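Local coordinates for protein putative peptidase (PDB 3K9T) that binds one zinc ion per subunit in an aminopeptidase-like domain, probably lacks peptidase activity and may take part in making modified polysaccharides, at residues A[223-235]-A[296-308]. Sequence-based numbering, arbitrary orientation.
With IMD (imidazole), chain E.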
# COMPACT_ATOMS: atom_id res chain seq x y z
N LEU A 223 -2.56 32.63 -16.77
CA LEU A 223 -3.42 33.58 -16.07
C LEU A 223 -2.62 34.35 -15.04
O LEU A 223 -1.95 33.76 -14.20
CB LEU A 223 -4.56 32.84 -15.39
CG LEU A 223 -5.57 33.72 -14.68
CD1 LEU A 223 -6.31 34.59 -15.70
CD2 LEU A 223 -6.51 32.84 -13.90
N PHE A 224 -2.67 35.68 -15.14
CA PHE A 224 -2.09 36.58 -14.14
C PHE A 224 -3.25 37.39 -13.49
O PHE A 224 -3.82 38.28 -14.11
CB PHE A 224 -1.11 37.55 -14.76
CG PHE A 224 0.03 36.92 -15.46
CD1 PHE A 224 -0.11 36.43 -16.75
CD2 PHE A 224 1.29 36.92 -14.88
CE1 PHE A 224 1.00 35.90 -17.43
CE2 PHE A 224 2.39 36.40 -15.57
CZ PHE A 224 2.24 35.89 -16.84
N ALA A 225 -3.57 37.08 -12.25
CA ALA A 225 -4.77 37.61 -11.62
C ALA A 225 -4.55 37.71 -10.12
O ALA A 225 -3.73 36.95 -9.57
CB ALA A 225 -5.92 36.69 -11.89
N PRO A 226 -5.26 38.64 -9.44
CA PRO A 226 -5.12 38.66 -7.98
C PRO A 226 -5.53 37.35 -7.38
O PRO A 226 -6.48 36.72 -7.88
CB PRO A 226 -6.14 39.74 -7.55
CG PRO A 226 -7.08 39.92 -8.70
CD PRO A 226 -6.21 39.66 -9.91
N GLU A 227 -4.89 36.95 -6.28
CA GLU A 227 -5.27 35.69 -5.64
C GLU A 227 -6.73 35.66 -5.18
O GLU A 227 -7.30 36.67 -4.78
CB GLU A 227 -4.35 35.33 -4.47
CG GLU A 227 -4.49 33.84 -4.05
CD GLU A 227 -3.56 33.44 -2.92
OE1 GLU A 227 -3.61 34.09 -1.88
OE2 GLU A 227 -2.80 32.45 -3.06
N THR A 228 -7.31 34.47 -5.25
CA THR A 228 -8.65 34.20 -4.82
C THR A 228 -9.67 34.93 -5.66
O THR A 228 -10.30 34.31 -6.48
CB THR A 228 -8.84 34.41 -3.26
OG1 THR A 228 -8.01 33.45 -2.62
CG2 THR A 228 -10.27 34.14 -2.78
N ILE A 229 -9.84 36.23 -5.44
CA ILE A 229 -10.84 37.02 -6.19
C ILE A 229 -10.61 36.99 -7.72
O ILE A 229 -11.57 36.91 -8.52
CB ILE A 229 -10.96 38.47 -5.64
CG1 ILE A 229 -12.11 39.20 -6.33
CG2 ILE A 229 -9.63 39.24 -5.74
CD1 ILE A 229 -13.49 38.49 -6.18
N GLY A 230 -9.34 36.99 -8.13
CA GLY A 230 -8.99 36.92 -9.55
C GLY A 230 -9.33 35.59 -10.18
O GLY A 230 -9.99 35.56 -11.18
N SER A 231 -8.90 34.49 -9.58
CA SER A 231 -9.24 33.15 -10.11
C SER A 231 -10.74 32.89 -10.13
O SER A 231 -11.26 32.30 -11.09
CB SER A 231 -8.49 32.05 -9.35
OG SER A 231 -8.81 32.01 -7.98
N ILE A 232 -11.45 33.33 -9.09
CA ILE A 232 -12.93 33.20 -9.06
C ILE A 232 -13.53 34.02 -10.21
O ILE A 232 -14.34 33.51 -10.96
CB ILE A 232 -13.53 33.64 -7.69
CG1 ILE A 232 -12.99 32.74 -6.56
CG2 ILE A 232 -15.08 33.55 -7.71
CD1 ILE A 232 -13.36 33.20 -5.15
N THR A 233 -13.07 35.26 -10.38
CA THR A 233 -13.51 36.08 -11.50
C THR A 233 -13.26 35.41 -12.85
O THR A 233 -14.15 35.40 -13.73
CB THR A 233 -12.85 37.44 -11.48
OG1 THR A 233 -13.18 38.09 -10.25
CG2 THR A 233 -13.31 38.31 -12.70
N TRP A 234 -12.07 34.85 -13.02
CA TRP A 234 -11.74 34.22 -14.28
C TRP A 234 -12.63 33.01 -14.53
O TRP A 234 -13.17 32.86 -15.63
CB TRP A 234 -10.28 33.83 -14.35
CG TRP A 234 -9.93 33.27 -15.67
CD1 TRP A 234 -9.60 33.97 -16.81
CD2 TRP A 234 -9.94 31.90 -16.03
NE1 TRP A 234 -9.38 33.11 -17.85
CE2 TRP A 234 -9.60 31.83 -17.41
CE3 TRP A 234 -10.23 30.73 -15.33
CZ2 TRP A 234 -9.52 30.62 -18.09
CZ3 TRP A 234 -10.14 29.52 -16.01
CH2 TRP A 234 -9.78 29.48 -17.38
N LEU A 235 -12.77 32.15 -13.52
CA LEU A 235 -13.62 30.96 -13.64
C LEU A 235 -15.07 31.37 -13.97
O LEU A 235 -15.73 30.74 -14.79
CB LEU A 235 -13.55 30.07 -12.38
CG LEU A 235 -12.25 29.29 -12.20
CD1 LEU A 235 -12.09 28.67 -10.81
CD2 LEU A 235 -12.15 28.22 -13.28
N GLY A 296 -4.09 27.67 0.99
CA GLY A 296 -2.86 28.04 0.30
C GLY A 296 -3.18 29.00 -0.84
O GLY A 296 -3.67 30.08 -0.59
N SER A 297 -2.91 28.62 -2.08
CA SER A 297 -3.18 29.52 -3.20
C SER A 297 -4.34 29.04 -4.06
O SER A 297 -5.15 28.27 -3.59
CB SER A 297 -1.92 29.78 -4.04
OG SER A 297 -2.13 30.91 -4.87
N ASP A 298 -4.42 29.49 -5.32
CA ASP A 298 -5.66 29.34 -6.15
C ASP A 298 -6.07 27.93 -6.53
O ASP A 298 -7.13 27.74 -7.10
CB ASP A 298 -5.58 30.22 -7.38
CG ASP A 298 -5.56 31.72 -7.05
OD1 ASP A 298 -6.47 32.20 -6.34
OD2 ASP A 298 -4.63 32.40 -7.51
N GLU A 299 -5.25 26.95 -6.21
CA GLU A 299 -5.62 25.54 -6.39
C GLU A 299 -6.89 25.22 -5.61
O GLU A 299 -7.65 24.34 -6.00
CB GLU A 299 -4.47 24.61 -6.03
CG GLU A 299 -4.07 24.61 -4.56
CD GLU A 299 -3.12 25.72 -4.18
OE1 GLU A 299 -2.81 26.57 -5.04
OE2 GLU A 299 -2.69 25.70 -2.99
N ARG A 300 -7.14 25.95 -4.52
CA ARG A 300 -8.46 25.89 -3.85
C ARG A 300 -9.66 26.25 -4.70
O ARG A 300 -10.73 25.63 -4.60
CB ARG A 300 -8.54 26.73 -2.58
CG ARG A 300 -7.75 27.98 -2.57
CD ARG A 300 -7.35 28.32 -1.15
NE ARG A 300 -8.14 29.44 -0.73
CZ ARG A 300 -7.64 30.63 -0.41
NH1 ARG A 300 -6.33 30.83 -0.38
NH2 ARG A 300 -8.46 31.63 -0.09
N GLN A 301 -9.52 27.26 -5.53
CA GLN A 301 -10.64 27.61 -6.41
C GLN A 301 -10.73 26.56 -7.52
O GLN A 301 -11.78 26.01 -7.75
CB GLN A 301 -10.55 29.04 -6.93
CG GLN A 301 -10.15 30.07 -5.86
CD GLN A 301 -11.05 30.07 -4.64
OE1 GLN A 301 -12.22 29.67 -4.71
NE2 GLN A 301 -10.51 30.55 -3.51
N PHE A 302 -9.61 26.19 -8.12
CA PHE A 302 -9.66 25.22 -9.23
C PHE A 302 -10.09 23.84 -8.79
O PHE A 302 -10.59 23.08 -9.59
CB PHE A 302 -8.33 25.17 -10.00
CG PHE A 302 -7.96 26.48 -10.61
CD1 PHE A 302 -8.76 27.05 -11.57
CD2 PHE A 302 -6.82 27.17 -10.20
CE1 PHE A 302 -8.44 28.30 -12.13
CE2 PHE A 302 -6.49 28.43 -10.78
CZ PHE A 302 -7.29 28.98 -11.73
N SER A 303 -9.89 23.54 -7.51
CA SER A 303 -10.21 22.24 -6.95
C SER A 303 -11.51 22.20 -6.17
O SER A 303 -11.79 21.18 -5.56
CB SER A 303 -9.07 21.81 -6.04
OG SER A 303 -7.87 21.74 -6.79
N SER A 304 -12.28 23.30 -6.16
CA SER A 304 -13.65 23.33 -5.62
C SER A 304 -14.39 22.20 -6.29
O SER A 304 -14.05 21.83 -7.42
CB SER A 304 -14.46 24.55 -6.05
OG SER A 304 -13.68 25.63 -6.43
N PRO A 305 -15.45 21.71 -5.65
CA PRO A 305 -16.12 20.53 -6.20
C PRO A 305 -16.89 20.82 -7.48
O PRO A 305 -17.14 19.91 -8.26
CB PRO A 305 -17.05 20.07 -5.08
CG PRO A 305 -16.95 21.06 -3.99
CD PRO A 305 -15.85 22.02 -4.27
N GLY A 306 -17.27 22.07 -7.65
CA GLY A 306 -18.01 22.50 -8.82
C GLY A 306 -17.12 22.87 -9.99
O GLY A 306 -17.62 23.11 -11.05
N ILE A 307 -15.80 22.89 -9.80
CA ILE A 307 -14.83 23.24 -10.86
C ILE A 307 -14.05 21.97 -11.16
O ILE A 307 -14.10 21.47 -12.27
CB ILE A 307 -13.89 24.41 -10.42
CG1 ILE A 307 -14.73 25.66 -10.06
CG2 ILE A 307 -12.85 24.70 -11.48
CD1 ILE A 307 -15.60 26.21 -11.16
N ASN A 308 -13.31 21.49 -10.15
CA ASN A 308 -12.84 20.12 -10.09
C ASN A 308 -11.84 19.75 -11.17
O ASN A 308 -11.85 18.62 -11.71
CB ASN A 308 -14.03 19.16 -10.09
CG ASN A 308 -13.70 17.81 -9.49
OD1 ASN A 308 -13.12 17.71 -8.40
ND2 ASN A 308 -14.08 16.76 -10.18
N1 IMD E . -1.14 32.58 -1.02
C2 IMD E . -0.60 33.81 -1.23
N3 IMD E . 0.20 34.09 -0.21
C4 IMD E . 0.21 33.05 0.64
C5 IMD E . -0.64 32.09 0.13
O HOH W 1 -5.59 34.14 -9.25
O HOH W 2 -7.54 31.07 -3.83
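Glu227 and Asp298 bring the loop that follows strand 219-225 up against residues 296-298, close to helix 299-302, beside the zinc site of an aminopeptidase-like alpha/beta fold. Glu227 swings CG anti to its backbone N (chi1 -164°) and runs on extended, which carries the carboxylate to within about 6 Å of the zinc ion. There Glu227 OE2 accepts a very short hydrogen bond from Ser297 OG (2.5 Å) and another from N1 of a bound imidazole (2.6 Å), probably a crystallisation component.

Asp298 crosses the Glu227 chain obliquely, its OD1 close to Glu227 CG and its carboxylate plane turned 89° from that of Glu227. Asp298 OD1 takes the backbone N-H of Thr228 on the syn lone pair (2.7 Å, 158° at the hydrogen), just where helix 229-237 starts. Ser231 OG lies 2.9 Å from the same Asp298 OD1. Water 2 also donates to OD1 while accepting from Gln301 NE2, and it sits over the centre of one guanidinium face of Arg300. Both long side chains look past the contact to the second subunit of the trimer: Arg300 forms a salt bridge with Glu367 of that subunit, and Gln301 OE1 accepts from the backbone N of the same residue. To get there Gln301 bends at chi2, laying its amide beside Ile232 CG1 and CD1.

Further along, the pairing becomes apolar. Phe302 has Trp234 and Leu223 at its ring edge, and Leu235 touches both Phe302 and Ile307, with its CD1 3.8 Å from Phe302 CD1 and its CD2 4.0 Å from Ile307 CG2.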